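Local coordinates for ATP synthase subunit s, mitochondrial (Bos taurus, PDB 3E4G), which regulates mitochondrial ATP synthase, being necessary for its proton conduction and favouring energy-driven ATP synthesis by blocking a proton leak through an alternative exit pathway, at residues E29-L32 against M37-Y40; G101-L106 against G125-K130; L117-I122 against I133-F138. The protein carries 1 engineered substitution. One frame throughout, in Å; residues are numbered along the deposited sequence. Where two conformers were deposited one is given.

Contacts 1 and 3 are buried and apolar. Both rest on the same mixed sheet but lie on opposite sides of the chain's centre, about 19 Å apart between their own centres. Contact 1 packs the end of the N-terminal domain on the edge strand 37-40, close to the magnesium site; contact 3 packs the helical side of the fourth leucine-rich repeat on its own strand. Contact 2 has helix 129-134 in common with contact 3 and joins the third repeat to the fourth, with an apolar pair beneath and a salt bridge toward solvent. Leu-103 of contact 2 touches Met-119 and Ile-121 of contact 3, so these two continue into each other, whereas contact 1 touches neither.

Contact 1 of 3, residues E29-L32 against M37-Y40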
loop_
_atom_site.group_PDB
_atom_site.type_symbol
_atom_site.label_atom_id
_atom_site.label_comp_id
_atom_site.label_asym_id
_atom_site.label_seq_id
_atom_site.Cartn_x
_atom_site.Cartn_y
_atom_site.Cartn_z
ATOM N N GLU A 29 -9.131 -2.849 9.329
ATOM C CA GLU A 29 -10.511 -2.281 9.222
ATOM C C GLU A 29 -10.544 -1.237 8.103
ATOM O O GLU A 29 -11.478 -1.202 7.275
ATOM C CB GLU A 29 -10.923 -1.688 10.541
ATOM C CG GLU A 29 -11.222 -2.776 11.596
ATOM C CD GLU A 29 -11.353 -2.327 12.985
ATOM O OE1 GLU A 29 -11.166 -1.158 13.298
ATOM O OE2 GLU A 29 -11.704 -3.242 13.822
ATOM N N TRP A 30 -9.590 -0.320 8.086
ATOM C CA TRP A 30 -9.479 0.692 7.025
ATOM C C TRP A 30 -9.420 0.033 5.647
ATOM O O TRP A 30 -10.174 0.374 4.724
ATOM C CB TRP A 30 -8.238 1.570 7.264
ATOM C CG TRP A 30 -7.825 2.367 6.084
ATOM C CD1 TRP A 30 -8.531 3.298 5.375
ATOM C CD2 TRP A 30 -6.551 2.270 5.416
ATOM N NE1 TRP A 30 -7.787 3.800 4.345
ATOM C CE2 TRP A 30 -6.547 3.179 4.346
ATOM C CE3 TRP A 30 -5.393 1.492 5.661
ATOM C CZ2 TRP A 30 -5.465 3.323 3.468
ATOM C CZ3 TRP A 30 -4.318 1.643 4.818
ATOM C CH2 TRP A 30 -4.350 2.514 3.732
ATOM N N LEU A 31 -8.510 -0.928 5.497
ATOM C CA LEU A 31 -8.338 -1.545 4.167
ATOM C C LEU A 31 -9.602 -2.255 3.742
ATOM O O LEU A 31 -10.088 -2.065 2.615
ATOM C CB LEU A 31 -7.113 -2.461 4.193
ATOM C CG LEU A 31 -5.817 -1.620 4.134
ATOM C CD1 LEU A 31 -4.609 -2.363 4.711
ATOM C CD2 LEU A 31 -5.510 -1.150 2.723
ATOM N N LEU A 32 -10.174 -3.091 4.614
ATOM C CA LEU A 32 -11.331 -3.853 4.145
ATOM C C LEU A 32 -12.554 -2.927 3.936
ATOM O O LEU A 32 -13.303 -3.136 2.977
ATOM C CB LEU A 32 -11.682 -5.046 5.023
ATOM C CG LEU A 32 -10.909 -6.332 4.669
ATOM C CD1 LEU A 32 -9.372 -6.222 4.867
ATOM C CD2 LEU A 32 -11.460 -7.476 5.556
ATOM N N MET A 37 -7.964 -5.950 0.711
ATOM C CA MET A 37 -7.824 -7.229 1.457
ATOM C C MET A 37 -6.435 -7.210 2.138
ATOM O O MET A 37 -5.497 -6.561 1.678
ATOM C CB MET A 37 -7.896 -8.429 0.480
ATOM C CG MET A 37 -9.188 -8.486 -0.315
ATOM S SD MET A 37 -9.101 -9.897 -1.466
ATOM C CE MET A 37 -10.643 -9.697 -2.325
ATOM N N VAL A 38 -6.356 -7.970 3.237
ATOM C CA VAL A 38 -5.063 -8.150 3.924
ATOM C C VAL A 38 -4.871 -9.637 4.236
ATOM O O VAL A 38 -5.845 -10.396 4.363
ATOM C CB VAL A 38 -4.950 -7.367 5.245
ATOM C CG1 VAL A 38 -5.151 -5.831 4.967
ATOM C CG2 VAL A 38 -5.861 -7.820 6.353
ATOM N N ARG A 39 -3.622 -10.018 4.409
ATOM C CA ARG A 39 -3.285 -11.388 4.844
ATOM C C ARG A 39 -2.272 -11.260 5.965
ATOM O O ARG A 39 -1.274 -10.517 5.849
ATOM C CB ARG A 39 -2.697 -12.211 3.709
ATOM C CG ARG A 39 -2.494 -13.678 4.128
ATOM C CD ARG A 39 -1.893 -14.537 3.033
ATOM N NE ARG A 39 -0.624 -14.032 2.526
ATOM C CZ ARG A 39 0.498 -13.962 3.246
ATOM N NH1 ARG A 39 0.550 -14.490 4.497
ATOM N NH2 ARG A 39 1.550 -13.353 2.760
ATOM N N TYR A 40 -2.547 -11.964 7.064
ATOM C CA TYR A 40 -1.666 -11.900 8.253
ATOM C C TYR A 40 -0.521 -12.897 8.137
ATOM O O TYR A 40 -0.606 -13.988 7.552
ATOM C CB TYR A 40 -2.488 -12.216 9.506
ATOM C CG TYR A 40 -3.586 -11.218 9.730
ATOM C CD1 TYR A 40 -3.316 -9.845 9.761
ATOM C CD2 TYR A 40 -4.925 -11.621 9.926
ATOM C CE1 TYR A 40 -4.326 -8.921 9.964
ATOM C CE2 TYR A 40 -5.913 -10.708 10.143
ATOM C CZ TYR A 40 -5.619 -9.345 10.159
ATOM O OH TYR A 40 -6.663 -8.458 10.359
#
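Leu-32, near the end of helix 23-33, faces Met-37, the first residue of strand 37-40, with their CA atoms 5.6 Å apart, and from there the two segments diverge as the chain turns from helix into sheet. The contact is wholly apolar. Its tightest point lies between Leu-31 CD1 and Val-38 CG1, 3.5 Å apart, where the two side chains cross at about a right angle. On Leu-31, CG stands anti to the carbonyl carbon (chi1 -76°), which turns the isobutyl group down to the strand, and CB itself comes within 4.0 Å of Val-38 CG1. The other methyl of Leu-31, CD2, serves a different surface: it lies 3.7 Å above one face of the Trp-30 ring, offset toward the rim. One leucine thus spans the valine of the strand and the indole of its own helix.

Leu-32 works differently, touching backbone more than side chain. In the conformer given, its CD1 rests against the strand 3.8 Å from Val-38 N and 3.9 Å from Met-37 CA, with Val-38 CG2 slightly farther off. The leucine was deposited in two conformers, so this part of the packing may not always be made. Val-38 offers CG1 to Leu-31 and, in this conformer, CG2 to Leu-32.

The CB of Met-37 points away from the helix; its side chain is about 5 Å, between nearest atoms, from the magnesium ion held at Gly-35 and Thr-69. Around the contact, the backbones of Met-37 and Arg-39 bond to strand 63-69, the antiparallel neighbour, and Ile-66 of that strand also packs on Leu-31. Helix 23-33 thus packs on strand 37-40, one of the two outermost strands within the chain, and joins the N-terminal domain to the first leucine-rich repeat.

Contact 2 of 3, residues G101-L106 against G125-K130; sequences GCLERL and GNVTDK
Leu-103 and Val-127 form the apolar part of this contact, between a helix of the third leucine-rich repeat and the turn that leads into the helix of the fourth. Leu-103 CD1 lies 3.8 Å from Val-127 CG1 and 4.1 Å from Val-127 CG2, the side chains crossing at about a right angle, so that one methyl sits against both branches of the valine.

The charged part lies farther out. Lys-130 NZ donates to Glu-104 OE2 at 2.8 Å in a salt bridge, meeting the oxygen on its syn side, 16° out of the carboxylate plane. The glutamate reaches out extended, while the lysine bends at chi3 (78°) and chi4, laying its chain by OE2. A water donates to Glu-104 OE1 at 2.7 Å and accepts only weakly from NZ, closing a loop around the pair.

A capping bond marks the start of the helix that carries the lysine: Thr-128, at the N-cap, accepts through OG1 from Lys-130 N at 3.1 Å, and the same hydroxyl bonds to Asp-100.

With an alanine at Glu-104, the ammonium group of Lys-130 is likely to lose its carboxylate mate and turn more freely. The chemistry implies two layers joining successive repeats, with hydrocarbon packed inside and, at the surface, an ion pair bridged, weakly on the lysine side, by one water.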
loop_
_atom_site.group_PDB
_atom_site.type_symbol
_atom_site.label_atom_id
_atom_site.label_comp_id
_atom_site.label_asym_id
_atom_site.label_seq_id
_atom_site.Cartn_x
_atom_site.Cartn_y
_atom_site.Cartn_z
ATOM N N GLY A 101 1.343 11.504 -4.397
ATOM C CA GLY A 101 1.482 11.873 -2.992
ATOM C C GLY A 101 1.236 10.675 -2.046
ATOM O O GLY A 101 1.831 10.635 -0.959
ATOM N N CYS A 102 0.415 9.722 -2.449
ATOM C CA CYS A 102 0.160 8.515 -1.659
ATOM C C CYS A 102 1.453 7.684 -1.583
ATOM O O CYS A 102 1.849 7.176 -0.522
ATOM C CB CYS A 102 -0.939 7.661 -2.301
ATOM S SG CYS A 102 -2.528 8.571 -2.531
ATOM N N LEU A 103 2.106 7.519 -2.752
ATOM C CA LEU A 103 3.350 6.744 -2.836
ATOM C C LEU A 103 4.473 7.439 -2.057
ATOM O O LEU A 103 5.274 6.803 -1.371
ATOM C CB LEU A 103 3.760 6.520 -4.273
ATOM C CG LEU A 103 2.702 5.722 -5.085
ATOM C CD1 LEU A 103 3.191 5.545 -6.522
ATOM C CD2 LEU A 103 2.388 4.379 -4.454
ATOM N N GLU A 104 4.524 8.791 -2.131
ATOM C CA GLU A 104 5.471 9.583 -1.364
ATOM C C GLU A 104 5.221 9.339 0.132
ATOM O O GLU A 104 6.197 9.077 0.899
ATOM C CB GLU A 104 5.369 11.048 -1.721
ATOM C CG GLU A 104 5.875 11.341 -3.095
ATOM C CD GLU A 104 5.456 12.663 -3.684
ATOM O OE1 GLU A 104 4.613 13.354 -3.106
ATOM O OE2 GLU A 104 5.961 12.985 -4.755
ATOM N N ARG A 105 3.983 9.457 0.598
ATOM C CA ARG A 105 3.674 9.245 1.991
ATOM C C ARG A 105 4.127 7.861 2.479
ATOM O O ARG A 105 4.742 7.693 3.533
ATOM C CB ARG A 105 2.147 9.444 2.218
ATOM C CG ARG A 105 1.585 9.353 3.645
ATOM C CD ARG A 105 0.071 9.629 3.708
ATOM N NE ARG A 105 -0.232 10.996 3.368
ATOM C CZ ARG A 105 0.041 12.094 4.146
ATOM N NH1 ARG A 105 0.349 11.937 5.432
ATOM N NH2 ARG A 105 -0.053 13.271 3.648
ATOM N N LEU A 106 3.816 6.849 1.661
ATOM C CA LEU A 106 4.260 5.451 2.001
ATOM C C LEU A 106 5.781 5.367 2.098
ATOM O O LEU A 106 6.344 4.730 3.003
ATOM C CB LEU A 106 3.795 4.508 0.940
ATOM C CG LEU A 106 2.283 4.124 0.988
ATOM C CD1 LEU A 106 1.926 3.391 -0.304
ATOM C CD2 LEU A 106 1.979 3.264 2.154
ATOM N N GLY A 125 -4.286 5.025 -12.620
ATOM C CA GLY A 125 -4.062 5.959 -13.728
ATOM C C GLY A 125 -3.402 7.228 -13.370
ATOM O O GLY A 125 -2.843 7.872 -14.256
ATOM N N ASN A 126 -3.447 7.698 -12.104
ATOM C CA ASN A 126 -2.793 8.960 -11.786
ATOM C C ASN A 126 -1.301 8.856 -11.582
ATOM O O ASN A 126 -0.593 9.883 -11.579
ATOM C CB ASN A 126 -3.368 9.571 -10.510
ATOM C CG ASN A 126 -4.780 9.997 -10.605
ATOM O OD1 ASN A 126 -5.542 9.689 -9.596
ATOM N ND2 ASN A 126 -5.180 10.668 -11.609
ATOM N N VAL A 127 -0.758 7.647 -11.316
ATOM C CA VAL A 127 0.635 7.548 -10.892
ATOM C C VAL A 127 1.555 7.970 -12.011
ATOM O O VAL A 127 1.404 7.601 -13.164
ATOM C CB VAL A 127 0.911 6.066 -10.461
ATOM C CG1 VAL A 127 2.406 5.849 -10.254
ATOM C CG2 VAL A 127 0.084 5.740 -9.218
ATOM N N THR A 128 2.561 8.759 -11.636
ATOM C CA THR A 128 3.562 9.191 -12.619
ATOM C C THR A 128 4.926 8.744 -12.196
ATOM O O THR A 128 5.176 8.143 -11.128
ATOM C CB THR A 128 3.539 10.762 -12.809
ATOM O OG1 THR A 128 4.356 11.374 -11.766
ATOM C CG2 THR A 128 2.164 11.326 -12.869
ATOM N N ASP A 129 5.914 9.122 -13.034
ATOM C CA ASP A 129 7.296 8.829 -12.741
ATOM C C ASP A 129 7.685 9.298 -11.347
ATOM O O ASP A 129 8.519 8.655 -10.679
ATOM C CB ASP A 129 8.210 9.489 -13.782
ATOM C CG ASP A 129 7.801 9.126 -15.252
ATOM O OD1 ASP A 129 6.761 9.675 -15.714
ATOM O OD2 ASP A 129 8.450 8.231 -15.824
ATOM N N LYS A 130 7.181 10.433 -10.901
ATOM C CA LYS A 130 7.542 10.963 -9.568
ATOM C C LYS A 130 7.166 10.033 -8.438
ATOM O O LYS A 130 7.923 9.817 -7.481
ATOM C CB LYS A 130 6.860 12.323 -9.344
ATOM C CG LYS A 130 7.183 13.072 -8.144
ATOM C CD LYS A 130 6.594 14.496 -8.184
ATOM C CE LYS A 130 5.202 14.434 -7.866
ATOM N NZ LYS A 130 4.873 14.849 -6.518
HETATM O O HOH W 1 2.770 15.126 -4.114
#

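Contact 3 of 3, residues L117-I122 against I133-F138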
loop_
_atom_site.group_PDB
_atom_site.type_symbol
_atom_site.label_atom_id
_atom_site.label_comp_id
_atom_site.label_asym_id
_atom_site.label_seq_id
_atom_site.Cartn_x
_atom_site.Cartn_y
_atom_site.Cartn_z
ATOM N N LEU A 117 9.311 -5.750 0.966
ATOM C CA LEU A 117 10.020 -6.644 0.034
ATOM C C LEU A 117 9.473 -6.610 -1.400
ATOM O O LEU A 117 10.237 -6.826 -2.334
ATOM C CB LEU A 117 10.000 -8.104 0.537
ATOM C CG LEU A 117 10.526 -8.299 1.959
ATOM C CD1 LEU A 117 10.399 -9.779 2.343
ATOM C CD2 LEU A 117 12.011 -7.842 2.039
ATOM N N GLU A 118 8.159 -6.434 -1.540
ATOM C CA GLU A 118 7.512 -6.618 -2.841
ATOM C C GLU A 118 6.410 -5.560 -2.999
ATOM O O GLU A 118 5.581 -5.401 -2.097
ATOM C CB GLU A 118 6.867 -8.006 -2.897
ATOM C CG GLU A 118 5.816 -8.260 -3.974
ATOM C CD GLU A 118 5.213 -9.625 -3.947
ATOM O OE1 GLU A 118 6.037 -10.596 -3.912
ATOM O OE2 GLU A 118 3.973 -9.682 -3.965
ATOM N N MET A 119 6.389 -4.913 -4.157
ATOM C CA MET A 119 5.245 -4.036 -4.446
ATOM C C MET A 119 4.856 -4.160 -5.889
ATOM O O MET A 119 5.673 -4.416 -6.771
ATOM C CB MET A 119 5.603 -2.598 -4.074
ATOM C CG MET A 119 4.497 -1.670 -4.114
ATOM S SD MET A 119 4.978 -0.113 -3.311
ATOM C CE MET A 119 3.367 0.630 -3.304
ATOM N N GLU A 120 3.559 -3.970 -6.088
ATOM C CA GLU A 120 2.949 -4.101 -7.427
ATOM C C GLU A 120 1.993 -2.895 -7.582
ATOM O O GLU A 120 1.185 -2.666 -6.671
ATOM C CB GLU A 120 2.153 -5.383 -7.535
ATOM C CG GLU A 120 3.023 -6.649 -7.210
ATOM C CD GLU A 120 2.139 -7.858 -7.267
ATOM O OE1 GLU A 120 1.271 -8.057 -6.419
ATOM O OE2 GLU A 120 2.160 -8.568 -8.310
ATOM N N ILE A 121 2.104 -2.200 -8.692
ATOM C CA ILE A 121 1.231 -1.028 -8.966
ATOM C C ILE A 121 0.722 -1.200 -10.379
ATOM O O ILE A 121 1.522 -1.182 -11.334
ATOM C CB ILE A 121 1.990 0.300 -8.770
ATOM C CG1 ILE A 121 2.642 0.368 -7.389
ATOM C CG2 ILE A 121 0.997 1.460 -8.953
ATOM C CD1 ILE A 121 3.527 1.590 -7.201
ATOM N N ILE A 122 -0.580 -1.392 -10.494
ATOM C CA ILE A 122 -1.211 -1.851 -11.757
ATOM C C ILE A 122 -2.427 -0.990 -11.995
ATOM O O ILE A 122 -3.342 -0.934 -11.168
ATOM C CB ILE A 122 -1.644 -3.327 -11.626
ATOM C CG1 ILE A 122 -0.432 -4.226 -11.253
ATOM C CG2 ILE A 122 -2.301 -3.781 -12.954
ATOM C CD1 ILE A 122 -0.820 -5.488 -10.587
ATOM N N ILE A 133 9.503 6.905 -8.498
ATOM C CA ILE A 133 10.864 7.113 -8.075
ATOM C C ILE A 133 10.946 7.248 -6.522
ATOM O O ILE A 133 11.930 6.813 -5.961
ATOM C CB ILE A 133 11.453 8.370 -8.823
ATOM C CG1 ILE A 133 11.676 8.057 -10.275
ATOM C CG2 ILE A 133 12.759 8.842 -8.180
ATOM C CD1 ILE A 133 12.980 7.220 -10.484
ATOM N N ALA A 134 9.873 7.721 -5.882
ATOM C CA ALA A 134 9.821 7.777 -4.456
ATOM C C ALA A 134 10.057 6.393 -3.756
ATOM O O ALA A 134 10.533 6.307 -2.629
ATOM C CB ALA A 134 8.541 8.410 -4.004
ATOM N N LEU A 135 9.691 5.328 -4.478
ATOM C CA LEU A 135 9.827 3.964 -3.923
ATOM C C LEU A 135 11.254 3.540 -3.690
ATOM O O LEU A 135 11.482 2.498 -3.040
ATOM C CB LEU A 135 9.097 2.953 -4.803
ATOM C CG LEU A 135 7.620 3.311 -5.052
ATOM C CD1 LEU A 135 7.050 2.309 -6.105
ATOM C CD2 LEU A 135 6.807 3.354 -3.694
ATOM N N HIS A 136 12.219 4.321 -4.186
ATOM C CA HIS A 136 13.635 3.970 -3.909
ATOM C C HIS A 136 13.936 3.974 -2.403
ATOM O O HIS A 136 14.900 3.300 -1.983
ATOM C CB HIS A 136 14.592 4.887 -4.655
ATOM C CG HIS A 136 14.789 6.191 -4.058
ATOM N ND1 HIS A 136 13.998 7.293 -4.276
ATOM C CD2 HIS A 136 15.820 6.601 -3.290
ATOM C CE1 HIS A 136 14.511 8.318 -3.584
ATOM N NE2 HIS A 136 15.599 7.909 -2.945
ATOM N N HIS A 137 13.128 4.618 -1.591
ATOM C CA HIS A 137 13.367 4.580 -0.131
ATOM C C HIS A 137 13.066 3.209 0.448
ATOM O O HIS A 137 13.464 2.952 1.609
ATOM C CB HIS A 137 12.514 5.612 0.590
ATOM C CG HIS A 137 12.942 6.997 0.262
ATOM N ND1 HIS A 137 14.195 7.559 0.622
ATOM C CD2 HIS A 137 12.301 7.923 -0.420
ATOM C CE1 HIS A 137 14.283 8.748 0.090
ATOM N NE2 HIS A 137 13.110 9.062 -0.437
ATOM N N PHE A 138 12.366 2.326 -0.260
ATOM C CA PHE A 138 12.150 0.935 0.172
ATOM C C PHE A 138 13.400 0.160 -0.132
ATOM O O PHE A 138 13.535 -0.572 -1.108
ATOM C CB PHE A 138 10.889 0.359 -0.469
ATOM C CG PHE A 138 9.612 0.952 -0.003
ATOM C CD1 PHE A 138 9.473 1.758 1.134
ATOM C CD2 PHE A 138 8.409 0.619 -0.681
ATOM C CE1 PHE A 138 8.255 2.163 1.573
ATOM C CE2 PHE A 138 7.188 1.080 -0.237
ATOM C CZ PHE A 138 7.105 1.853 0.886
#
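Met-119 carries its CG anti to the backbone N (chi1 -171°) and stays extended beyond it, which sends the sulfur straight from strand 118-122 to Leu-135 and Phe-138. On Leu-135 and Phe-138 the first torsion instead sets CG anti to the carbonyl carbon, turning both groups back to the strand. In the methionine conformer given, one of two deposited, SD lies 3.9 Å from Leu-135 CD2 and 4.0 Å from Phe-138 CE2. The sulfur reaches the ring at its edge, in the ring plane, 5.3 Å from the centroid, and so makes a Met-aromatic contact with the rim and not with the pi face. The methionine crosses the leucine at about a right angle, and its sulfur touches both groups of the opposite segment at once.

Leu-135 divides its methyls: while CD2 goes to the methionine, CD1 meets Ile-121 CD1 at 3.8 Å, the two side chains reaching toward each other tip to tip.

The second segment is shaped by its own polar bonds. Ile-133 O accepts from His-136 ND1 at 2.7 Å, nearly in the imidazole plane and with an N-H...O angle of 160°, and also from His-136 N, the two donors arriving from opposite faces of the carbonyl plane. Together with the backbone bond from Phe-138 N to Leu-135 O, this probably steadies the 3-10 turn 135-137.

Strand 118-122, helix 129-134 and strand 143-147 form a beta-alpha-beta unit, and Leu-103 of the preceding repeat adjoins Met-119 and Ile-121. Across the contact itself there is no polar bond, so the join of the strand to the 3-10 turn and the loop after it rests on shape, dispersion and, in the conformer given, a sulfur that probably favours the electropositive C-H edge of the phenyl ring.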